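Local structure of beta-galactosidase (Marinomonas sp. ef1, 6Y2K) at residues Q138-Y143 against V220-L225; F246-D251 against D419-L424; H291-A296 against M442-R447; Q315-V320 against Q363-L368. The protein probably hydrolyses terminal beta-D-galactose residues from beta-galactosides, as a cold-active hexameric enzyme of glycoside hydrolase family 42. All coordinates share one frame; numbering follows the deposited sequence.

Overall arrangement
Read from the N terminus, the chain first closes interaction 1, where the loop after barrel strand 134-138 meets helix 205-233. Only then does interaction 2 open at 246-251, followed by interaction 3 at 291-296. Interaction 4, between 315-320 and 363-368, opens and closes inside both of these larger loops and joins the loops after strands 310-315 and 348-352 of the same barrel. The chain then reaches 419-424 and 442-447, closing interactions 2 and 3 in that order, so these two cross. Both tie the barrel region to successive helices of the trimerisation-domain region. Interaction 2 also touches interactions 1 and 3, whereas interaction 4 touches none of the others.

Interaction 1 (Q138-Y143 against V220-L225); sequences QTDNEY and VAFNKL
Two hydroxyls of the loop after barrel strand 134-138 converge on a single amide oxygen of helix 205-233. Y143 OH donates to N223 OD1 at 2.7 Å, in the carbonyl plane and on a lone pair; T139 OG1 donates to the same N223 OD1 from 2.9 Å, nearly along the C=O axis. N223 extends its amide away from the helix, CG anti to the backbone N (chi1 -178°), and the amide plane stands at 80° to the Y143 ring whose edge it meets. Beside this polar knot, F222 CD1 packs obliquely on Y143 CE1 at 3.7 Å. The edge of the F222 ring also receives D140 OD2, 3.4 Å from F222 CE1, but this carboxylate is satisfied by T74 and by a salt bridge to R104. D140 serves its own loop as well: D140 OD1 accepts from N141 N at 2.8 Å, and D140 O takes Q138 NE2 at 2.9 Å. A phenylalanine in place of Y143 would probably leave N223 OD1 with T139 as its one donor across this contact and the amide freer to turn. Y143 in turn stacks on H241 of barrel strand 238-244; loops following the strands of such TIM barrels carry the active site in these glycosidases. With two protons directed at one buried acceptor, the amide is gripped from two directions, and loop and helix are joined by neutral hydrogen bonds rather than by a salt bridge.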
loop_
_atom_site.group_PDB
_atom_site.type_symbol
_atom_site.label_atom_id
_atom_site.label_comp_id
_atom_site.label_asym_id
_atom_site.label_seq_id
_atom_site.Cartn_x
_atom_site.Cartn_y
_atom_site.Cartn_z
ATOM N N GLN A 138 -0.606 -22.702 49.748
ATOM C CA GLN A 138 -0.891 -21.510 48.933
ATOM C C GLN A 138 -1.964 -20.696 49.640
ATOM O O GLN A 138 -3.054 -21.212 49.906
ATOM C CB GLN A 138 -1.399 -21.893 47.536
ATOM C CG GLN A 138 -1.782 -20.690 46.665
ATOM C CD GLN A 138 -2.348 -21.088 45.321
ATOM O OE1 GLN A 138 -1.612 -21.536 44.453
ATOM N NE2 GLN A 138 -3.658 -20.918 45.139
ATOM N N THR A 139 -1.674 -19.432 49.942
ATOM C CA THR A 139 -2.688 -18.532 50.499
ATOM C C THR A 139 -3.625 -18.048 49.393
ATOM O O THR A 139 -3.167 -17.518 48.392
ATOM C CB THR A 139 -2.057 -17.312 51.179
ATOM O OG1 THR A 139 -1.126 -16.688 50.285
ATOM C CG2 THR A 139 -1.339 -17.735 52.458
ATOM N N ASP A 140 -4.927 -18.254 49.561
ATOM C CA ASP A 140 -5.928 -17.671 48.664
ATOM C C ASP A 140 -5.653 -18.179 47.213
ATOM O O ASP A 140 -5.284 -19.358 47.025
ATOM C CB ASP A 140 -5.892 -16.134 48.838
ATOM C CG ASP A 140 -7.163 -15.417 48.362
ATOM O OD1 ASP A 140 -7.213 -15.059 47.152
ATOM O OD2 ASP A 140 -8.057 -15.134 49.199
ATOM N N ASN A 141 -5.858 -17.332 46.204
ATOM C CA ASN A 141 -5.604 -17.682 44.806
ATOM C C ASN A 141 -5.611 -16.410 43.956
ATOM O O ASN A 141 -6.660 -15.794 43.779
ATOM C CB ASN A 141 -6.659 -18.654 44.264
ATOM C CG ASN A 141 -6.294 -19.184 42.886
ATOM O OD1 ASN A 141 -5.427 -20.071 42.751
ATOM N ND2 ASN A 141 -6.932 -18.633 41.850
ATOM N N GLU A 142 -4.439 -16.024 43.458
ATOM C CA GLU A 142 -4.289 -14.910 42.520
ATOM C C GLU A 142 -4.908 -13.621 43.051
ATOM O O GLU A 142 -5.870 -13.088 42.491
ATOM C CB GLU A 142 -4.861 -15.265 41.131
ATOM C CG GLU A 142 -4.093 -16.348 40.372
ATOM C CD GLU A 142 -4.531 -16.471 38.914
ATOM O OE1 GLU A 142 -5.731 -16.271 38.634
ATOM O OE2 GLU A 142 -3.679 -16.762 38.037
ATOM N N TYR A 143 -4.338 -13.131 44.149
ATOM C CA TYR A 143 -4.682 -11.830 44.699
ATOM C C TYR A 143 -4.696 -10.829 43.563
ATOM O O TYR A 143 -3.749 -10.786 42.775
ATOM C CB TYR A 143 -3.631 -11.340 45.712
ATOM C CG TYR A 143 -3.529 -12.082 47.032
ATOM C CD1 TYR A 143 -4.661 -12.490 47.730
ATOM C CD2 TYR A 143 -2.287 -12.317 47.613
ATOM C CE1 TYR A 143 -4.556 -13.143 48.957
ATOM C CE2 TYR A 143 -2.172 -12.971 48.835
ATOM C CZ TYR A 143 -3.305 -13.379 49.505
ATOM O OH TYR A 143 -3.186 -14.027 50.721
ATOM N N VAL A 220 -1.375 -6.902 51.603
ATOM C CA VAL A 220 -0.307 -7.317 52.527
ATOM C C VAL A 220 -0.905 -7.810 53.847
ATOM O O VAL A 220 -0.568 -8.912 54.297
ATOM C CB VAL A 220 0.720 -6.181 52.782
ATOM C CG1 VAL A 220 1.764 -6.583 53.828
ATOM C CG2 VAL A 220 1.408 -5.785 51.477
ATOM N N ALA A 221 -1.809 -7.019 54.433
ATOM C CA ALA A 221 -2.457 -7.351 55.719
ATOM C C ALA A 221 -3.335 -8.602 55.654
ATOM O O ALA A 221 -3.291 -9.446 56.554
ATOM C CB ALA A 221 -3.285 -6.172 56.217
ATOM N N PHE A 222 -4.130 -8.709 54.590
ATOM C CA PHE A 222 -4.986 -9.885 54.335
ATOM C C PHE A 222 -4.170 -11.171 54.256
ATOM O O PHE A 222 -4.561 -12.204 54.812
ATOM C CB PHE A 222 -5.767 -9.670 53.034
ATOM C CG PHE A 222 -6.750 -10.765 52.690
ATOM C CD1 PHE A 222 -6.352 -11.873 51.952
ATOM C CD2 PHE A 222 -8.091 -10.650 53.043
ATOM C CE1 PHE A 222 -7.262 -12.860 51.591
ATOM C CE2 PHE A 222 -9.010 -11.637 52.694
ATOM C CZ PHE A 222 -8.593 -12.748 51.970
ATOM N N ASN A 223 -3.043 -11.103 53.550
ATOM C CA ASN A 223 -2.143 -12.239 53.404
ATOM C C ASN A 223 -1.422 -12.556 54.725
ATOM O O ASN A 223 -1.281 -13.729 55.098
ATOM C CB ASN A 223 -1.125 -11.965 52.289
ATOM C CG ASN A 223 -0.188 -13.138 52.046
ATOM O OD1 ASN A 223 -0.624 -14.215 51.635
ATOM N ND2 ASN A 223 1.106 -12.933 52.310
ATOM N N LYS A 224 -0.974 -11.512 55.417
ATOM C CA LYS A 224 -0.225 -11.659 56.667
ATOM C C LYS A 224 -1.025 -12.375 57.768
ATOM O O LYS A 224 -0.446 -13.144 58.553
ATOM C CB LYS A 224 0.258 -10.291 57.157
ATOM C CG LYS A 224 1.113 -10.287 58.420
ATOM C CD LYS A 224 2.265 -11.281 58.345
ATOM C CE LYS A 224 3.442 -10.897 59.232
ATOM N NZ LYS A 224 3.106 -10.873 60.685
ATOM N N LEU A 225 -2.337 -12.158 57.823
ATOM C CA LEU A 225 -3.139 -12.849 58.830
ATOM C C LEU A 225 -3.131 -14.367 58.596
ATOM O O LEU A 225 -3.070 -15.135 59.556
ATOM C CB LEU A 225 -4.555 -12.267 58.956
ATOM C CG LEU A 225 -5.763 -12.807 58.191
ATOM C CD1 LEU A 225 -6.259 -14.152 58.714
ATOM C CD2 LEU A 225 -6.883 -11.773 58.263
#

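Interaction 2 (F246-D251 against D419-L424); sequences FFTAFD and DACWSL
W422 brings the pyrrole N-H of its indole to the backbone of the loop after barrel strand 238-244, and here the contact is tight. W422 NE1 donates to T248 O at 2.8 Å, a nearly straight bond (159°) lying in both the carbonyl and the ring planes. Beyond the nitrogen the same ring edge runs on along the loop: W422 CZ2 comes within 3.5 Å of D251 N, and W422 CH2 within 3.9 Å of D251 CB. With CG anti to the carbonyl carbon (chi1 -54°), the indole lies back along its own helix, and D419 CA covers part of one face. Past the indole edge, the D251 carboxylate turns to its own chain, D251 OD1 capping K254 N at the start of helix 252-256. The other flank is looser and more open: T248, partly exposed and near a bound glycerol, meets C421 SG by van der Waals contact, T248 CB 3.7 Å away and the hydroxyl oxygen nearly as close. The contact thus joins the barrel to helix 418-426 of the trimerisation-domain region; helix 205-233 packs against W422 through L209, Q212 and S216, while F436 of helix 435-448 touches T248.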
loop_
_atom_site.group_PDB
_atom_site.type_symbol
_atom_site.label_atom_id
_atom_site.label_comp_id
_atom_site.label_asym_id
_atom_site.label_seq_id
_atom_site.Cartn_x
_atom_site.Cartn_y
_atom_site.Cartn_z
ATOM N N PHE A 246 1.680 -9.757 33.926
ATOM C CA PHE A 246 1.146 -8.484 33.410
ATOM C C PHE A 246 0.149 -7.900 34.402
ATOM O O PHE A 246 -0.969 -7.525 34.040
ATOM C CB PHE A 246 0.549 -8.684 31.997
ATOM C CG PHE A 246 1.489 -9.392 31.068
ATOM C CD1 PHE A 246 2.481 -8.683 30.398
ATOM C CD2 PHE A 246 1.444 -10.775 30.927
ATOM C CE1 PHE A 246 3.381 -9.331 29.571
ATOM C CE2 PHE A 246 2.354 -11.430 30.118
ATOM C CZ PHE A 246 3.319 -10.706 29.429
ATOM N N PHE A 247 0.573 -7.857 35.666
ATOM C CA PHE A 247 -0.284 -7.427 36.772
ATOM C C PHE A 247 0.530 -6.685 37.826
ATOM O O PHE A 247 1.451 -7.246 38.424
ATOM C CB PHE A 247 -1.031 -8.606 37.413
ATOM C CG PHE A 247 -2.131 -8.158 38.317
ATOM C CD1 PHE A 247 -3.372 -7.818 37.794
ATOM C CD2 PHE A 247 -1.894 -7.964 39.674
ATOM C CE1 PHE A 247 -4.376 -7.342 38.622
ATOM C CE2 PHE A 247 -2.891 -7.497 40.508
ATOM C CZ PHE A 247 -4.133 -7.176 39.981
ATOM N N THR A 248 0.170 -5.431 38.073
ATOM C CA THR A 248 0.996 -4.539 38.878
ATOM C C THR A 248 0.273 -3.790 40.001
ATOM O O THR A 248 0.865 -2.905 40.620
ATOM C CB THR A 248 1.660 -3.510 37.953
ATOM O OG1 THR A 248 0.645 -2.842 37.201
ATOM C CG2 THR A 248 2.606 -4.193 37.007
ATOM N N ALA A 249 -0.971 -4.166 40.299
ATOM C CA ALA A 249 -1.825 -3.358 41.177
ATOM C C ALA A 249 -1.499 -3.427 42.673
ATOM O O ALA A 249 -1.966 -2.571 43.418
ATOM C CB ALA A 249 -3.291 -3.701 40.950
ATOM N N PHE A 250 -0.742 -4.436 43.118
ATOM C CA PHE A 250 -0.179 -4.444 44.476
ATOM C C PHE A 250 1.332 -4.681 44.446
ATOM O O PHE A 250 1.890 -5.133 43.442
ATOM C CB PHE A 250 -0.888 -5.456 45.389
ATOM C CG PHE A 250 -0.622 -6.897 45.050
ATOM C CD1 PHE A 250 -1.433 -7.569 44.150
ATOM C CD2 PHE A 250 0.415 -7.593 45.664
ATOM C CE1 PHE A 250 -1.194 -8.898 43.844
ATOM C CE2 PHE A 250 0.656 -8.929 45.359
ATOM C CZ PHE A 250 -0.154 -9.583 44.458
ATOM N N ASP A 251 1.987 -4.350 45.554
ATOM C CA ASP A 251 3.433 -4.520 45.691
ATOM C C ASP A 251 3.759 -5.986 45.982
ATOM O O ASP A 251 3.593 -6.452 47.119
ATOM C CB ASP A 251 3.948 -3.591 46.797
ATOM C CG ASP A 251 5.465 -3.581 46.921
ATOM O OD1 ASP A 251 6.140 -4.483 46.387
ATOM O OD2 ASP A 251 5.973 -2.644 47.584
ATOM N N ASP A 419 5.962 0.936 43.200
ATOM C CA ASP A 419 5.590 2.306 43.520
ATOM C C ASP A 419 5.813 3.242 42.329
ATOM O O ASP A 419 4.969 4.097 42.054
ATOM C CB ASP A 419 6.320 2.818 44.765
ATOM C CG ASP A 419 5.614 3.984 45.403
ATOM O OD1 ASP A 419 4.588 3.743 46.076
ATOM O OD2 ASP A 419 6.078 5.136 45.224
ATOM N N ALA A 420 6.933 3.066 41.623
ATOM C CA ALA A 420 7.205 3.804 40.380
ATOM C C ALA A 420 6.155 3.488 39.309
ATOM O O ALA A 420 5.657 4.393 38.640
ATOM C CB ALA A 420 8.602 3.491 39.851
ATOM N N CYS A 421 5.815 2.210 39.172
ATOM C CA CYS A 421 4.758 1.784 38.246
ATOM C C CYS A 421 3.438 2.531 38.479
ATOM O O CYS A 421 2.836 3.052 37.535
ATOM C CB CYS A 421 4.528 0.275 38.353
ATOM S SG CYS A 421 3.498 -0.382 37.035
ATOM N N TRP A 422 3.016 2.612 39.739
ATOM C CA TRP A 422 1.787 3.325 40.115
ATOM C C TRP A 422 1.879 4.819 39.785
ATOM O O TRP A 422 0.970 5.381 39.167
ATOM C CB TRP A 422 1.468 3.144 41.606
ATOM C CG TRP A 422 1.390 1.711 42.058
ATOM C CD1 TRP A 422 1.034 0.632 41.304
ATOM C CD2 TRP A 422 1.640 1.210 43.380
ATOM N NE1 TRP A 422 1.074 -0.513 42.066
ATOM C CE2 TRP A 422 1.436 -0.185 43.344
ATOM C CE3 TRP A 422 2.023 1.805 44.586
ATOM C CZ2 TRP A 422 1.588 -0.996 44.475
ATOM C CZ3 TRP A 422 2.183 0.997 45.714
ATOM C CH2 TRP A 422 1.966 -0.392 45.644
ATOM N N SER A 423 2.986 5.445 40.177
ATOM C CA SER A 423 3.231 6.853 39.884
ATOM C C SER A 423 3.117 7.151 38.381
ATOM O O SER A 423 2.335 8.011 37.963
ATOM C CB SER A 423 4.609 7.280 40.409
ATOM O OG SER A 423 4.928 8.593 39.953
ATOM N N LEU A 424 3.863 6.394 37.581
ATOM C CA LEU A 424 3.900 6.597 36.134
ATOM C C LEU A 424 2.581 6.237 35.417
ATOM O O LEU A 424 2.249 6.840 34.402
ATOM C CB LEU A 424 5.087 5.828 35.535
ATOM C CG LEU A 424 6.454 6.322 36.046
ATOM C CD1 LEU A 424 7.515 5.250 35.896
ATOM C CD2 LEU A 424 6.898 7.568 35.319
#

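Interaction 3 (H291-A296 against M442-R447); sequences HPDAGA and MYEAMR
Two carboxylates lie close together in a buried contact: D293 OD2 is 4.4 Å from E444 OE1, their planes nearly perpendicular, and D293 OD2 rests 3.4 Å from E444 CG. Each acid has compensating partners, which would be expected to ease the repulsion. D293 OD1 forms a salt bridge with R447 NE at 2.8 Å, on the anti side of the carboxylate, and a second with R611. E444 OE1 accepts from H291 NE2 at 3.0 Å, the imidazole meeting it from above the carboxylate plane, while E444 OE2 pairs with R441. Both imidazole nitrogens are engaged, for H291 ND1 accepts from D293 N within the type I beta turn that runs from H291 to A294. That turn leads into helix 294-305 of the barrel region, and helix 435-448 of the trimerisation-domain region lies against it. R447, bent at chi2 (-98°) and chi3 (-69°), runs antiparallel to the D293 side chain and lays its guanidinium beside the turn. In the guanidinium plane R447 NH2 reaches P292 O at 3.0 Å; over one face sits the methyl of A296, its CB 3.3 Å from R447 NH2. A methionine in place of R447 would probably cost D293 OD1 one of its two arginine partners and P292 O this donor. Y443 flanks the same methyl: A296 CB lies at the edge of its ring, 4.0 Å from Y443 CE2, and the phenol hydroxyl bonds to D300 in the same helix as A296.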
loop_
_atom_site.group_PDB
_atom_site.type_symbol
_atom_site.label_atom_id
_atom_site.label_comp_id
_atom_site.label_asym_id
_atom_site.label_seq_id
_atom_site.Cartn_x
_atom_site.Cartn_y
_atom_site.Cartn_z
ATOM N N HIS A 291 5.362 -14.578 23.301
ATOM C CA HIS A 291 6.522 -13.741 23.031
ATOM C C HIS A 291 7.730 -14.350 23.749
ATOM O O HIS A 291 7.576 -14.881 24.853
ATOM C CB HIS A 291 6.280 -12.301 23.493
ATOM C CG HIS A 291 7.377 -11.357 23.126
ATOM N ND1 HIS A 291 8.457 -11.115 23.952
ATOM C CD2 HIS A 291 7.559 -10.584 22.028
ATOM C CE1 HIS A 291 9.263 -10.244 23.367
ATOM N NE2 HIS A 291 8.741 -9.905 22.200
ATOM N N PRO A 292 8.929 -14.301 23.129
ATOM C CA PRO A 292 10.119 -14.942 23.746
ATOM C C PRO A 292 10.487 -14.520 25.177
ATOM O O PRO A 292 11.169 -15.284 25.879
ATOM C CB PRO A 292 11.239 -14.548 22.792
ATOM C CG PRO A 292 10.559 -14.471 21.471
ATOM C CD PRO A 292 9.245 -13.818 21.771
ATOM N N ASP A 293 10.037 -13.334 25.599
ATOM C CA ASP A 293 10.286 -12.800 26.942
ATOM C C ASP A 293 9.081 -12.755 27.887
ATOM O O ASP A 293 9.191 -12.223 28.998
ATOM C CB ASP A 293 10.883 -11.398 26.808
ATOM C CG ASP A 293 12.103 -11.390 25.933
ATOM O OD1 ASP A 293 12.963 -12.301 26.123
ATOM O OD2 ASP A 293 12.193 -10.516 25.030
ATOM N N ALA A 294 7.953 -13.329 27.480
ATOM C CA ALA A 294 6.729 -13.238 28.268
ATOM C C ALA A 294 6.871 -13.984 29.595
ATOM O O ALA A 294 6.504 -13.463 30.648
ATOM C CB ALA A 294 5.545 -13.772 27.475
ATOM N N GLY A 295 7.418 -15.194 29.533
ATOM C CA GLY A 295 7.712 -15.977 30.736
ATOM C C GLY A 295 8.941 -15.447 31.447
ATOM O O GLY A 295 8.906 -15.173 32.644
ATOM N N ALA A 296 10.019 -15.308 30.676
ATOM C CA ALA A 296 11.320 -14.836 31.156
ATOM C C ALA A 296 11.257 -13.603 32.045
ATOM O O ALA A 296 11.836 -13.592 33.130
ATOM C CB ALA A 296 12.242 -14.576 29.970
ATOM N N MET A 442 13.186 -2.705 27.487
ATOM C CA MET A 442 14.600 -2.681 27.915
ATOM C C MET A 442 15.078 -4.118 28.171
ATOM O O MET A 442 16.177 -4.490 27.765
ATOM C CB MET A 442 14.816 -1.808 29.157
ATOM C CG MET A 442 14.609 -0.314 28.914
ATOM S SD MET A 442 15.463 0.724 30.119
ATOM C CE MET A 442 17.106 0.767 29.414
ATOM N N TYR A 443 14.217 -4.920 28.803
ATOM C CA TYR A 443 14.507 -6.322 29.086
ATOM C C TYR A 443 14.667 -7.146 27.799
ATOM O O TYR A 443 15.595 -7.953 27.692
ATOM C CB TYR A 443 13.413 -6.910 29.988
ATOM C CG TYR A 443 13.617 -8.357 30.383
ATOM C CD1 TYR A 443 14.430 -8.703 31.471
ATOM C CD2 TYR A 443 12.980 -9.376 29.690
ATOM C CE1 TYR A 443 14.594 -10.031 31.849
ATOM C CE2 TYR A 443 13.143 -10.703 30.049
ATOM C CZ TYR A 443 13.951 -11.027 31.126
ATOM O OH TYR A 443 14.100 -12.350 31.457
ATOM N N GLU A 444 13.768 -6.939 26.836
ATOM C CA GLU A 444 13.848 -7.601 25.529
ATOM C C GLU A 444 15.189 -7.356 24.835
ATOM O O GLU A 444 15.779 -8.289 24.289
ATOM C CB GLU A 444 12.703 -7.144 24.619
ATOM C CG GLU A 444 12.748 -7.691 23.200
ATOM C CD GLU A 444 11.587 -7.208 22.347
ATOM O OE1 GLU A 444 10.981 -8.034 21.634
ATOM O OE2 GLU A 444 11.286 -5.997 22.388
ATOM N N ALA A 445 15.650 -6.107 24.855
ATOM C CA ALA A 445 16.959 -5.745 24.297
ATOM C C ALA A 445 18.118 -6.497 24.978
ATOM O O ALA A 445 19.017 -7.004 24.300
ATOM C CB ALA A 445 17.172 -4.239 24.387
ATOM N N MET A 446 18.082 -6.580 26.309
ATOM C CA MET A 446 19.067 -7.368 27.077
ATOM C C MET A 446 19.059 -8.827 26.642
ATOM O O MET A 446 20.121 -9.439 26.434
ATOM C CB MET A 446 18.772 -7.322 28.578
ATOM C CG MET A 446 18.979 -5.974 29.248
ATOM S SD MET A 446 18.415 -6.054 30.962
ATOM C CE MET A 446 18.867 -4.413 31.484
ATOM N N ARG A 447 17.854 -9.374 26.496
ATOM C CA ARG A 447 17.675 -10.776 26.127
ATOM C C ARG A 447 18.095 -11.087 24.692
ATOM O O ARG A 447 18.645 -12.167 24.428
ATOM C CB ARG A 447 16.226 -11.195 26.355
ATOM C CG ARG A 447 15.834 -11.239 27.829
ATOM C CD ARG A 447 15.918 -12.656 28.362
ATOM N NE ARG A 447 14.865 -13.483 27.776
ATOM C CZ ARG A 447 14.826 -14.811 27.794
ATOM N NH1 ARG A 447 15.795 -15.522 28.376
ATOM N NH2 ARG A 447 13.805 -15.439 27.218
#

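Interaction 4 (Q315-V320 against Q363-L368); sequences QQPGPV and QMHAGL
V320 lies over one face of the H365 imidazole, the two side chains running alongside each other in a common direction. From CB the histidine extends with CG anti to the backbone N (chi1 -167°), and its ring then meets V320 atom by atom. H365 CG faces V320 CA; H365 CD2 lies 3.8 Å from V320 CB; H365 CE1 meets V320 CG1 and, more distantly and obliquely, P317 CD. At the tip, H365 NE2 is 3.5 Å from V320 CG1, which makes a CH-pi contact with the face of the ring, and also bonds to a bound glycerol. H365 ND1 donates to A366 O at 2.9 Å, in the ring plane and on a lone pair, which fixes the ring's rotation. Along the backbones, running in nearly opposite directions, A366 N donates to P319 O at 2.9 Å, and a water donates to both P317 O and G367 O. The A366 methyl packs against the G318-P319 step, with A366 CB 3.7 Å from both G318 CA and P319 CD. Another subunit reaches the site, its Q429 bonding to V320 O and its V526 packing on P319. Within the chain the contact joins the loops after barrel strands 310-315 and 348-352, with F352 of the latter meeting H365 edge-to-face and W337 of helix 333-343 against Q316.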
loop_
_atom_site.group_PDB
_atom_site.type_symbol
_atom_site.label_atom_id
_atom_site.label_comp_id
_atom_site.label_asym_id
_atom_site.label_seq_id
_atom_site.Cartn_x
_atom_site.Cartn_y
_atom_site.Cartn_z
ATOM N N GLN A 315 1.054 -23.640 34.816
ATOM C CA GLN A 315 1.645 -23.573 33.476
ATOM C C GLN A 315 0.626 -23.995 32.428
ATOM O O GLN A 315 0.005 -25.069 32.551
ATOM C CB GLN A 315 2.868 -24.492 33.383
ATOM C CG GLN A 315 3.617 -24.431 32.054
ATOM C CD GLN A 315 4.189 -23.049 31.773
ATOM O OE1 GLN A 315 5.040 -22.561 32.521
ATOM N NE2 GLN A 315 3.731 -22.418 30.692
ATOM N N GLN A 316 0.469 -23.168 31.391
ATOM C CA GLN A 316 -0.423 -23.490 30.276
ATOM C C GLN A 316 -0.051 -24.844 29.670
ATOM O O GLN A 316 1.110 -25.042 29.347
ATOM C CB GLN A 316 -0.346 -22.419 29.183
ATOM C CG GLN A 316 -1.340 -22.637 28.053
ATOM C CD GLN A 316 -1.553 -21.428 27.143
ATOM O OE1 GLN A 316 -0.954 -20.355 27.327
ATOM N NE2 GLN A 316 -2.415 -21.606 26.144
ATOM N N PRO A 317 -1.024 -25.771 29.526
ATOM C CA PRO A 317 -0.798 -27.093 28.930
ATOM C C PRO A 317 -1.434 -27.300 27.552
ATOM O O PRO A 317 -1.233 -28.352 26.927
ATOM C CB PRO A 317 -1.499 -28.011 29.934
ATOM C CG PRO A 317 -2.727 -27.228 30.285
ATOM C CD PRO A 317 -2.308 -25.766 30.265
ATOM N N GLY A 318 -2.210 -26.320 27.099
ATOM C CA GLY A 318 -3.054 -26.457 25.919
ATOM C C GLY A 318 -3.853 -25.169 25.780
ATOM O O GLY A 318 -3.548 -24.186 26.465
ATOM N N PRO A 319 -4.880 -25.160 24.915
ATOM C CA PRO A 319 -5.656 -23.926 24.765
ATOM C C PRO A 319 -6.389 -23.550 26.059
ATOM O O PRO A 319 -6.863 -24.443 26.777
ATOM C CB PRO A 319 -6.662 -24.264 23.657
ATOM C CG PRO A 319 -6.767 -25.747 23.670
ATOM C CD PRO A 319 -5.409 -26.255 24.080
ATOM N N VAL A 320 -6.454 -22.248 26.350
ATOM C CA VAL A 320 -7.202 -21.724 27.500
ATOM C C VAL A 320 -8.569 -21.153 27.040
ATOM O O VAL A 320 -8.902 -21.215 25.860
ATOM C CB VAL A 320 -6.370 -20.698 28.311
ATOM C CG1 VAL A 320 -5.050 -21.326 28.782
ATOM C CG2 VAL A 320 -6.108 -19.414 27.532
ATOM N N GLN A 363 -14.706 -24.661 31.242
ATOM C CA GLN A 363 -14.873 -25.956 30.575
ATOM C C GLN A 363 -14.051 -26.108 29.264
ATOM O O GLN A 363 -13.733 -27.232 28.870
ATOM C CB GLN A 363 -16.362 -26.304 30.368
ATOM C CG GLN A 363 -17.120 -25.435 29.371
ATOM C CD GLN A 363 -18.625 -25.648 29.431
ATOM O OE1 GLN A 363 -19.225 -26.163 28.483
ATOM N NE2 GLN A 363 -19.245 -25.262 30.558
ATOM N N MET A 364 -13.689 -24.992 28.618
ATOM C CA MET A 364 -12.800 -25.022 27.440
ATOM C C MET A 364 -11.301 -24.850 27.755
ATOM O O MET A 364 -10.490 -24.780 26.827
ATOM C CB MET A 364 -13.232 -23.961 26.415
ATOM C CG MET A 364 -14.667 -24.095 25.929
ATOM S SD MET A 364 -15.028 -25.690 25.169
ATOM C CE MET A 364 -14.117 -25.560 23.640
ATOM N N HIS A 365 -10.925 -24.811 29.036
ATOM C CA HIS A 365 -9.515 -24.704 29.437
ATOM C C HIS A 365 -8.911 -26.108 29.482
ATOM O O HIS A 365 -9.348 -26.940 30.267
ATOM C CB HIS A 365 -9.388 -24.032 30.807
ATOM C CG HIS A 365 -7.993 -23.613 31.162
ATOM N ND1 HIS A 365 -6.928 -24.492 31.191
ATOM C CD2 HIS A 365 -7.498 -22.412 31.554
ATOM C CE1 HIS A 365 -5.836 -23.844 31.560
ATOM N NE2 HIS A 365 -6.157 -22.585 31.800
ATOM N N ALA A 366 -7.892 -26.343 28.663
ATOM C CA ALA A 366 -7.249 -27.656 28.569
ATOM C C ALA A 366 -6.541 -28.085 29.854
ATOM O O ALA A 366 -6.273 -27.282 30.750
ATOM C CB ALA A 366 -6.267 -27.672 27.408
ATOM N N GLY A 367 -6.274 -29.384 29.933
ATOM C CA GLY A 367 -5.464 -29.950 30.994
ATOM C C GLY A 367 -4.520 -30.991 30.435
ATOM O O GLY A 367 -4.415 -31.134 29.218
ATOM N N LEU A 368 -3.834 -31.714 31.323
ATOM C CA LEU A 368 -3.011 -32.855 30.900
ATOM C C LEU A 368 -3.877 -33.963 30.324
ATOM O O LEU A 368 -3.426 -34.685 29.446
ATOM C CB LEU A 368 -2.163 -33.433 32.041
ATOM C CG LEU A 368 -1.166 -32.565 32.818
ATOM C CD1 LEU A 368 -0.023 -33.423 33.373
ATOM C CD2 LEU A 368 -0.597 -31.413 32.012
HETATM O O HOH W 1 -2.661 -30.719 26.963
#